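Local coordinates for Keto/oxoacid ferredoxin oxidoreductase, gamma subunit (Geobacter sulfurreducens, PDB 3ON3), which is the gamma subunit of a probable oxoacid:ferredoxin oxidoreductase, a family that oxidises 2-oxoacids and passes the electrons to ferredoxin, at residues R9-G14 against L74-Q79; D33-V38 against I58-V63; Q39-G44 against S52-I57; V94-S99 against T113-I118. One frame throughout, in Å; residues are numbered along the deposited sequence.

Contact 1: R9-G14 against L74-Q79; sequences RFSGAG and LLALTQ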
# COMPACT_ATOMS: atom_id res chain seq x y z
N ARG B 9 -10.77 -6.60 -5.81
CA ARG B 9 -9.65 -7.26 -5.17
C ARG B 9 -8.64 -7.69 -6.21
O ARG B 9 -9.01 -8.16 -7.30
CB ARG B 9 -10.10 -8.45 -4.32
CG ARG B 9 -11.12 -8.06 -3.30
CD ARG B 9 -11.46 -9.20 -2.36
NE ARG B 9 -12.72 -8.92 -1.68
CZ ARG B 9 -13.27 -9.70 -0.76
NH1 ARG B 9 -12.67 -10.82 -0.40
NH2 ARG B 9 -14.43 -9.35 -0.21
N PHE B 10 -7.38 -7.50 -5.88
CA PHE B 10 -6.29 -7.89 -6.75
C PHE B 10 -5.61 -9.04 -6.04
O PHE B 10 -5.02 -8.85 -4.98
CB PHE B 10 -5.31 -6.73 -6.94
CG PHE B 10 -5.94 -5.46 -7.47
CD1 PHE B 10 -5.92 -5.18 -8.83
CD2 PHE B 10 -6.54 -4.55 -6.60
CE1 PHE B 10 -6.50 -4.01 -9.32
CE2 PHE B 10 -7.10 -3.38 -7.08
CZ PHE B 10 -7.08 -3.10 -8.45
N SER B 11 -5.71 -10.23 -6.61
CA SER B 11 -5.11 -11.39 -5.96
C SER B 11 -4.14 -12.12 -6.87
O SER B 11 -4.19 -12.01 -8.10
CB SER B 11 -6.17 -12.33 -5.38
OG SER B 11 -7.00 -12.91 -6.38
N GLY B 12 -3.24 -12.87 -6.25
CA GLY B 12 -2.26 -13.63 -6.98
C GLY B 12 -1.25 -14.09 -5.96
O GLY B 12 -1.63 -14.61 -4.91
N ALA B 13 0.02 -13.87 -6.25
CA ALA B 13 1.08 -14.31 -5.36
C ALA B 13 1.82 -13.12 -4.78
O ALA B 13 1.62 -11.99 -5.21
CB ALA B 13 2.04 -15.23 -6.09
N GLY B 14 2.68 -13.41 -3.82
CA GLY B 14 3.33 -12.41 -3.01
C GLY B 14 4.12 -11.34 -3.71
O GLY B 14 3.90 -10.16 -3.46
N LEU B 74 -12.81 -9.02 -9.36
CA LEU B 74 -11.67 -9.74 -8.80
C LEU B 74 -10.60 -10.06 -9.83
O LEU B 74 -10.87 -10.66 -10.87
CB LEU B 74 -12.14 -11.03 -8.13
CG LEU B 74 -11.01 -11.97 -7.72
CD1 LEU B 74 -10.30 -11.50 -6.42
CD2 LEU B 74 -11.51 -13.40 -7.56
N LEU B 75 -9.37 -9.67 -9.52
CA LEU B 75 -8.24 -10.09 -10.32
C LEU B 75 -7.61 -11.30 -9.66
O LEU B 75 -7.39 -11.29 -8.47
CB LEU B 75 -7.21 -8.98 -10.40
CG LEU B 75 -5.89 -9.52 -10.97
CD1 LEU B 75 -6.02 -9.79 -12.46
CD2 LEU B 75 -4.74 -8.55 -10.69
N ALA B 76 -7.31 -12.33 -10.45
CA ALA B 76 -6.55 -13.49 -9.97
C ALA B 76 -5.43 -13.83 -10.96
O ALA B 76 -5.69 -14.28 -12.07
CB ALA B 76 -7.47 -14.69 -9.76
N LEU B 77 -4.19 -13.62 -10.54
CA LEU B 77 -3.06 -13.89 -11.41
C LEU B 77 -2.58 -15.35 -11.32
O LEU B 77 -1.82 -15.83 -12.17
CB LEU B 77 -1.90 -12.92 -11.11
CG LEU B 77 -2.09 -11.47 -11.58
CD1 LEU B 77 -0.92 -10.59 -11.12
CD2 LEU B 77 -2.26 -11.39 -13.11
N THR B 78 -3.04 -16.06 -10.29
CA THR B 78 -2.72 -17.48 -10.09
C THR B 78 -3.96 -18.32 -9.83
O THR B 78 -4.96 -17.82 -9.31
CB THR B 78 -1.76 -17.69 -8.89
OG1 THR B 78 -2.46 -17.46 -7.66
CG2 THR B 78 -0.54 -16.77 -8.97
N GLN B 79 -3.89 -19.60 -10.19
CA GLN B 79 -4.95 -20.59 -9.93
C GLN B 79 -5.36 -20.62 -8.45
O GLN B 79 -6.54 -20.62 -8.11
CB GLN B 79 -4.49 -21.99 -10.35
CG GLN B 79 -5.58 -23.06 -10.30
CD GLN B 79 -6.71 -22.79 -11.27
OE1 GLN B 79 -6.52 -22.84 -12.48
NE2 GLN B 79 -7.88 -22.49 -10.74

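Contact 2: D33-V38 against I58-V63; sequences DGKQAV and ISDGPV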
# COMPACT_ATOMS: atom_id res chain seq x y z
N ASP B 33 -9.92 11.18 -9.62
CA ASP B 33 -11.32 11.13 -10.04
C ASP B 33 -12.30 11.81 -9.08
O ASP B 33 -13.47 11.93 -9.40
CB ASP B 33 -11.77 9.70 -10.37
CG ASP B 33 -12.07 9.53 -11.86
OD1 ASP B 33 -11.86 10.50 -12.62
OD2 ASP B 33 -12.52 8.44 -12.27
N GLY B 34 -11.80 12.26 -7.93
CA GLY B 34 -12.63 12.99 -6.99
C GLY B 34 -13.52 12.13 -6.12
O GLY B 34 -14.42 12.61 -5.43
N LYS B 35 -13.29 10.82 -6.13
CA LYS B 35 -14.08 9.95 -5.26
C LYS B 35 -13.37 9.69 -3.93
O LYS B 35 -12.30 10.25 -3.65
CB LYS B 35 -14.42 8.64 -5.98
CG LYS B 35 -15.17 8.86 -7.29
CD LYS B 35 -15.31 7.57 -8.09
CE LYS B 35 -16.20 7.79 -9.33
NZ LYS B 35 -16.50 6.51 -10.05
N GLN B 36 -13.98 8.85 -3.10
CA GLN B 36 -13.36 8.42 -1.85
C GLN B 36 -12.86 7.00 -2.06
O GLN B 36 -13.39 6.27 -2.89
CB GLN B 36 -14.38 8.45 -0.71
CG GLN B 36 -15.24 9.70 -0.70
CD GLN B 36 -15.08 10.50 0.57
OE1 GLN B 36 -14.00 10.53 1.17
NE2 GLN B 36 -16.15 11.16 1.00
N ALA B 37 -11.85 6.59 -1.31
CA ALA B 37 -11.34 5.25 -1.48
C ALA B 37 -10.54 4.78 -0.27
O ALA B 37 -9.93 5.58 0.45
CB ALA B 37 -10.49 5.14 -2.74
N VAL B 38 -10.57 3.48 -0.07
CA VAL B 38 -9.81 2.85 0.99
C VAL B 38 -9.09 1.65 0.40
O VAL B 38 -9.66 0.87 -0.36
CB VAL B 38 -10.74 2.49 2.17
CG1 VAL B 38 -11.66 1.34 1.79
CG2 VAL B 38 -9.93 2.18 3.43
N ILE B 58 -14.22 1.80 -3.42
CA ILE B 58 -14.38 3.14 -3.96
C ILE B 58 -15.84 3.52 -3.85
O ILE B 58 -16.72 2.67 -3.96
CB ILE B 58 -13.92 3.17 -5.44
CG1 ILE B 58 -12.40 2.95 -5.51
CG2 ILE B 58 -14.36 4.45 -6.16
CD1 ILE B 58 -11.94 2.47 -6.87
N SER B 59 -16.11 4.79 -3.62
CA SER B 59 -17.49 5.23 -3.56
C SER B 59 -17.61 6.74 -3.74
O SER B 59 -16.68 7.50 -3.43
CB SER B 59 -18.12 4.80 -2.24
OG SER B 59 -19.49 5.12 -2.22
N ASP B 60 -18.76 7.15 -4.27
CA ASP B 60 -19.08 8.56 -4.39
C ASP B 60 -19.19 9.18 -3.00
O ASP B 60 -19.00 10.39 -2.83
CB ASP B 60 -20.39 8.75 -5.16
CG ASP B 60 -20.21 8.66 -6.66
OD1 ASP B 60 -19.34 9.39 -7.19
OD2 ASP B 60 -20.92 7.87 -7.30
N GLY B 61 -19.49 8.35 -2.01
CA GLY B 61 -19.55 8.81 -0.64
C GLY B 61 -18.47 8.20 0.24
O GLY B 61 -17.42 7.79 -0.25
N PRO B 62 -18.73 8.16 1.55
CA PRO B 62 -17.87 7.56 2.57
C PRO B 62 -17.58 6.09 2.28
O PRO B 62 -18.44 5.37 1.77
CB PRO B 62 -18.70 7.69 3.85
CG PRO B 62 -19.57 8.87 3.60
CD PRO B 62 -19.92 8.80 2.15
N VAL B 63 -16.37 5.66 2.63
CA VAL B 63 -15.90 4.31 2.32
C VAL B 63 -15.10 3.74 3.50
O VAL B 63 -13.91 3.43 3.37
CB VAL B 63 -15.01 4.31 1.06
CG1 VAL B 63 -14.70 2.91 0.62
CG2 VAL B 63 -15.68 5.06 -0.07

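Contact 3: Q39-G44 against S52-I57; sequences QSQSYG and SKSEVI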
# COMPACT_ATOMS: atom_id res chain seq x y z
N GLN B 39 -7.80 1.55 0.69
CA GLN B 39 -6.99 0.44 0.18
C GLN B 39 -6.37 -0.30 1.37
O GLN B 39 -5.94 0.33 2.33
CB GLN B 39 -5.90 0.98 -0.75
CG GLN B 39 -5.21 -0.07 -1.59
CD GLN B 39 -4.25 -0.92 -0.78
OE1 GLN B 39 -3.52 -0.42 0.08
NE2 GLN B 39 -4.24 -2.22 -1.06
N SER B 40 -6.33 -1.62 1.32
CA SER B 40 -5.87 -2.38 2.48
C SER B 40 -5.54 -3.82 2.14
O SER B 40 -6.01 -4.35 1.14
CB SER B 40 -6.93 -2.38 3.57
OG SER B 40 -8.04 -3.18 3.19
N GLN B 41 -4.74 -4.45 2.99
CA GLN B 41 -4.40 -5.86 2.88
C GLN B 41 -4.31 -6.48 4.27
O GLN B 41 -3.79 -5.86 5.20
CB GLN B 41 -3.08 -6.08 2.15
CG GLN B 41 -2.13 -4.90 2.25
CD GLN B 41 -2.49 -3.80 1.27
OE1 GLN B 41 -2.83 -4.07 0.12
NE2 GLN B 41 -2.40 -2.55 1.72
N SER B 42 -4.82 -7.71 4.38
CA SER B 42 -4.77 -8.46 5.63
C SER B 42 -3.68 -9.52 5.62
O SER B 42 -3.38 -10.11 4.57
CB SER B 42 -6.12 -9.13 5.90
OG SER B 42 -7.11 -8.17 6.23
N TYR B 43 -3.09 -9.74 6.79
CA TYR B 43 -2.12 -10.81 7.02
C TYR B 43 -2.55 -11.68 8.18
O TYR B 43 -3.13 -11.19 9.15
CB TYR B 43 -0.75 -10.22 7.36
CG TYR B 43 -0.18 -9.30 6.33
CD1 TYR B 43 0.89 -9.71 5.53
CD2 TYR B 43 -0.68 -8.01 6.15
CE1 TYR B 43 1.42 -8.87 4.58
CE2 TYR B 43 -0.16 -7.16 5.20
CZ TYR B 43 0.90 -7.60 4.42
OH TYR B 43 1.45 -6.75 3.48
N GLY B 44 -2.24 -12.97 8.10
CA GLY B 44 -2.53 -13.92 9.16
C GLY B 44 -2.42 -15.37 8.72
O GLY B 44 -3.34 -15.89 8.09
N SER B 52 -2.57 -14.55 -2.24
CA SER B 52 -2.72 -13.35 -1.43
C SER B 52 -3.54 -12.31 -2.16
O SER B 52 -3.73 -12.41 -3.37
CB SER B 52 -1.34 -12.81 -1.06
OG SER B 52 -0.48 -13.90 -0.76
N LYS B 53 -4.05 -11.32 -1.43
CA LYS B 53 -4.88 -10.29 -2.04
C LYS B 53 -4.70 -8.94 -1.37
O LYS B 53 -4.31 -8.85 -0.20
CB LYS B 53 -6.36 -10.66 -1.96
CG LYS B 53 -6.89 -10.69 -0.53
CD LYS B 53 -8.41 -10.68 -0.50
CE LYS B 53 -8.91 -10.60 0.93
NZ LYS B 53 -8.43 -9.36 1.59
N SER B 54 -4.98 -7.90 -2.14
CA SER B 54 -5.15 -6.56 -1.61
C SER B 54 -6.53 -6.07 -2.07
O SER B 54 -7.06 -6.53 -3.08
CB SER B 54 -4.03 -5.64 -2.09
OG SER B 54 -4.33 -5.08 -3.36
N GLU B 55 -7.13 -5.16 -1.31
CA GLU B 55 -8.49 -4.74 -1.61
C GLU B 55 -8.59 -3.24 -1.84
O GLU B 55 -7.80 -2.46 -1.29
CB GLU B 55 -9.44 -5.11 -0.47
CG GLU B 55 -9.66 -6.59 -0.29
CD GLU B 55 -10.66 -6.88 0.80
OE1 GLU B 55 -11.32 -5.92 1.26
OE2 GLU B 55 -10.81 -8.06 1.19
N VAL B 56 -9.56 -2.84 -2.65
CA VAL B 56 -9.88 -1.43 -2.78
C VAL B 56 -11.40 -1.24 -2.83
O VAL B 56 -12.11 -1.98 -3.51
CB VAL B 56 -9.15 -0.74 -3.98
CG1 VAL B 56 -9.41 -1.49 -5.28
CG2 VAL B 56 -9.59 0.73 -4.11
N ILE B 57 -11.87 -0.26 -2.08
CA ILE B 57 -13.28 0.06 -2.06
C ILE B 57 -13.40 1.53 -2.41
O ILE B 57 -12.74 2.38 -1.81
CB ILE B 57 -13.90 -0.17 -0.67
CG1 ILE B 57 -13.59 -1.59 -0.15
CG2 ILE B 57 -15.40 0.08 -0.72
CD1 ILE B 57 -13.84 -1.75 1.35

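Contact 4: V94-S99 against T113-I118; sequences VLLVDS and TAFNII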
# COMPACT_ATOMS: atom_id res chain seq x y z
N VAL B 94 -17.19 -8.96 -12.04
CA VAL B 94 -16.08 -9.00 -12.98
C VAL B 94 -15.00 -9.97 -12.52
O VAL B 94 -14.50 -9.88 -11.40
CB VAL B 94 -15.47 -7.58 -13.20
CG1 VAL B 94 -14.07 -7.65 -13.81
CG2 VAL B 94 -16.39 -6.75 -14.07
N LEU B 95 -14.65 -10.91 -13.38
CA LEU B 95 -13.61 -11.86 -13.03
C LEU B 95 -12.51 -11.79 -14.06
O LEU B 95 -12.69 -12.18 -15.19
CB LEU B 95 -14.16 -13.28 -12.93
CG LEU B 95 -13.10 -14.38 -12.77
CD1 LEU B 95 -12.24 -14.13 -11.54
CD2 LEU B 95 -13.72 -15.77 -12.71
N LEU B 96 -11.35 -11.27 -13.67
CA LEU B 96 -10.22 -11.15 -14.57
C LEU B 96 -9.10 -12.06 -14.10
O LEU B 96 -8.62 -11.94 -12.96
CB LEU B 96 -9.72 -9.70 -14.62
CG LEU B 96 -8.39 -9.42 -15.32
CD1 LEU B 96 -8.51 -9.61 -16.86
CD2 LEU B 96 -7.89 -8.03 -14.99
N VAL B 97 -8.68 -12.96 -14.97
CA VAL B 97 -7.62 -13.90 -14.63
C VAL B 97 -6.52 -13.88 -15.68
O VAL B 97 -6.73 -13.37 -16.77
CB VAL B 97 -8.18 -15.34 -14.45
CG1 VAL B 97 -9.34 -15.34 -13.47
CG2 VAL B 97 -8.61 -15.95 -15.78
N ASP B 98 -5.35 -14.41 -15.34
CA ASP B 98 -4.34 -14.70 -16.35
C ASP B 98 -4.64 -16.07 -16.97
O ASP B 98 -4.90 -17.04 -16.25
CB ASP B 98 -2.93 -14.66 -15.77
CG ASP B 98 -1.88 -15.08 -16.78
OD1 ASP B 98 -1.94 -16.22 -17.27
OD2 ASP B 98 -0.98 -14.28 -17.10
N SER B 99 -4.61 -16.14 -18.30
CA SER B 99 -5.08 -17.34 -19.00
C SER B 99 -4.06 -18.46 -19.09
O SER B 99 -4.42 -19.63 -19.27
CB SER B 99 -5.59 -16.98 -20.40
OG SER B 99 -4.55 -16.45 -21.18
N THR B 113 -13.18 -12.51 -18.01
CA THR B 113 -12.23 -12.17 -19.05
C THR B 113 -10.89 -12.78 -18.71
O THR B 113 -10.46 -12.73 -17.57
CB THR B 113 -12.05 -10.65 -19.19
OG1 THR B 113 -13.31 -10.07 -19.56
CG2 THR B 113 -11.01 -10.33 -20.26
N ALA B 114 -10.25 -13.36 -19.72
CA ALA B 114 -8.97 -14.03 -19.52
C ALA B 114 -8.01 -13.70 -20.64
O ALA B 114 -8.36 -13.82 -21.81
CB ALA B 114 -9.18 -15.55 -19.41
N PHE B 115 -6.81 -13.27 -20.29
CA PHE B 115 -5.76 -13.11 -21.29
C PHE B 115 -4.40 -13.28 -20.67
O PHE B 115 -4.29 -13.42 -19.45
CB PHE B 115 -5.88 -11.80 -22.11
CG PHE B 115 -5.47 -10.54 -21.38
CD1 PHE B 115 -4.17 -10.05 -21.48
CD2 PHE B 115 -6.39 -9.81 -20.64
CE1 PHE B 115 -3.78 -8.87 -20.85
CE2 PHE B 115 -6.03 -8.61 -20.00
CZ PHE B 115 -4.71 -8.14 -20.10
N ASN B 116 -3.38 -13.30 -21.51
CA ASN B 116 -2.01 -13.54 -21.06
C ASN B 116 -1.39 -12.32 -20.38
O ASN B 116 -0.42 -11.76 -20.87
CB ASN B 116 -1.15 -14.01 -22.23
CG ASN B 116 -1.09 -13.00 -23.37
OD1 ASN B 116 -1.92 -12.09 -23.47
ND2 ASN B 116 -0.10 -13.17 -24.24
N ILE B 117 -1.97 -11.93 -19.25
CA ILE B 117 -1.51 -10.76 -18.49
C ILE B 117 -0.01 -10.75 -18.22
O ILE B 117 0.68 -9.76 -18.48
CB ILE B 117 -2.22 -10.66 -17.13
CG1 ILE B 117 -3.73 -10.46 -17.33
CG2 ILE B 117 -1.64 -9.50 -16.33
CD1 ILE B 117 -4.57 -10.63 -16.06
N ILE B 118 0.48 -11.85 -17.67
CA ILE B 118 1.87 -11.92 -17.26
C ILE B 118 2.78 -11.88 -18.48
O ILE B 118 3.81 -11.21 -18.48
CB ILE B 118 2.14 -13.19 -16.40
CG1 ILE B 118 1.80 -12.93 -14.93
CG2 ILE B 118 3.59 -13.55 -16.45
CD1 ILE B 118 0.74 -13.80 -14.36

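Contact 1: R9-G14 against L74-Q79
Two central parallel strands of the mixed sheet meet here, 6-12 and 71-76, with Arg9, Phe10 and Ser11 level with Leu74, Leu75 and Ala76. The short strand axes run 4.6 Å apart. Arg9 O receives Leu75 N at 2.7 Å in an almost straight bond, and Ser11 O receives Leu77 N at 2.9 Å. Between them Leu75 O is gripped twice by one residue: Ser11 N reaches it from above the carbonyl plane, while Ser11 OG, 2.7 Å from Leu75 O, lies in that plane on a lone pair. The hydroxyl can fold back in this way because it sits between its own backbone N and carbonyl carbon (chi1 64°). Leu74 CD1 packs beside Ser11 OG and touches Arg9 CB at 3.7 Å, on the face that helix 79-85 covers near Ser11 and Ala76. On the face of Phe10 and Leu75, Leu75 CD2 comes to the edge of the Phe10 ring, 4.0 Å from Phe10 CD1, and helix 131-143 packs over both side chains. Beyond the strands, Thr78 lays OG1 near Gly12 CA and CG2 near Ala13 N; the same OG1 caps Ala81 N at the start of helix 79-85. Ser11 thus gives its buried hydroxyl a partner and a buried carbonyl a second donor.

Contact 2: D33-V38 against I58-V63
The open end of the beta hairpin formed by strands 36-43 and 52-59 is closed by Gln36 paired with Ser59 and Ala37 with Ile58. Gln36 and Ser59 form the antiparallel hydrogen-bonded pair: Gln36 N meets Ser59 O at 3.0 Å, nearly in line with the carbonyl, and Ser59 N returns a bond to Gln36 O at 3.2 Å. Ala37 and Ile58 are the non-hydrogen-bonded pair, their CB and CG1 4.0 Å apart beneath helix 18-32. The chain then curls back over Gln36. An ST turn, in which Ser59 OG accepts from Gly61 N, starts the return; Gly61 O comes against Gln36 CG, and Val63 CG2 against Gln36 CB at 3.7 Å. With its CG beside the backbone N (chi1 -44°) and the chain bent at chi2, Gln36 presents mainly CB and CG to Gly61 O, with the amide lying alongside. Shortening Gln36 to an alanine would remove CG and the amide lying against Gly61 and Pro62, and would probably open a gap there and let the returning loop shift. Farther along, Val38 CG1 meets Val63 CG1 at 3.6 Å. On the other side of the pairing, the extended Lys35 lays its CD 3.8 Å from Ile58 CG2; its NZ continues to Val145 O, while Asp60 OD1 stays 5.0 Å from that NZ, probably close enough for a weak attraction but not for a salt bridge. Ala37 and Val38 also pair antiparallel with a strand of the second subunit, so this is an edge hairpin whose outer strand carries the sheet across a dimer interface.

Contact 3: Q39-G44 against S52-I57
Strands 39-43 and 52-57 run antiparallel at 149°, their axes 4.8 Å apart at the closest, and Ser40 and Glu55 bond both ways, Ser40 N to Glu55 O at 3.1 Å and Glu55 N to Ser40 O at 2.8 Å. Next to them Gln39 and Val56 form a non-hydrogen-bonded pair, where Gln39 CA-H leans on Glu55 O. The side chain of Gln39 leaves with CG anti to the backbone N (chi1 -166°) and bends at CG, carrying its amide back over the neighbouring strand, NE2 3.6 Å from Ser54 CB. There it meets the amide of Gln41 in a reciprocal pair: Gln39 NE2 donates to Gln41 OE1 at 2.6 Å, and Gln41 NE2 to Gln39 OE1 at 2.9 Å, the latter in the carbonyl plane on a lone pair. Gln41 OE1 also rests against Ser54 CB, while Ser54 OG turns to Leu18 O. These strands form the two arms of a beta hairpin, and the 39-43 arm pairs antiparallel with a strand of the second subunit. Gln39 OE1 and Gln41 NE2 bond as well to Gln41 and Gln39 of that subunit, joining four amides across the interface. A leucine in place of Gln39 would probably leave both polar ends of the Gln41 amide without their mate in this chain and lose the amide bond from Gln39 to the second subunit. On the Ser40 face, Lys53 NZ reaches Glu55 OE2 at 2.7 Å, from above the carboxylate plane, in a salt bridge along one strand.

Contact 4: V94-S99 against T113-I118
Leu96 and Thr113, then Val97 and Ala114, pair in parallel where strand 93-98 meets strand 111-115, one of the two outermost strands of the sheet in this chain. The dense side of the contact lies under helix 131-143. Here Leu96, its CG anti to the backbone N (chi1 170°), sends CD1 obliquely toward Phe115 CE2 at 4.1 Å and sets CG against Ile117 CD1, while Ile117 CG1 lies over one face of the Phe115 ring, toward its rim. Backbone bonds from Thr113 N to Leu95 O (2.9 Å) and from Val97 N to Thr113 O (3.2 Å) close the strands. The other side is thinner: Val97 CG2 touches the small Ala114 CB at 3.7 Å, Ser99 CB lies 4.0 Å from the same Ala114 CB, and both Ala114 and Ser99 remain partly exposed. At the end of the pairing, just past Asp98, Ser99 N reaches Phe115 O at 3.0 Å from well above the carbonyl plane. Asp98 crosses to the beginning of helix 117-125, where OD2 accepts from Ile118 N at 2.9 Å and lies beside Ile118 CD1. Its other oxygen, OD1, takes Leu101 N, so both oxygens of this buried carboxylate are engaged by backbone donors; the nearby helix N-terminus would probably favour its negative charge.

Overall arrangement
All four contacts belong to one mixed sheet, read from its dimer edge to its far edge as contacts 2 and 3, then 1, then 4. Contacts 2 and 3 hold the same hairpin, contact 3 nested inside contact 2 along the chain; both are partly buried, touch the second subunit and rely on antiparallel pairing, with many polar side chains. Contacts 1 and 4 are buried and parallel, with one face under helix 131-143, largely apolar but each holding a buried polar group, Ser11 or Asp98, bonded to backbone; no other chain touches them. Strand 52-59 bonds to strand 6-12, linking contact 3 to contact 1, and strand 71-76 bonds to 93-98, linking contact 1 to contact 4.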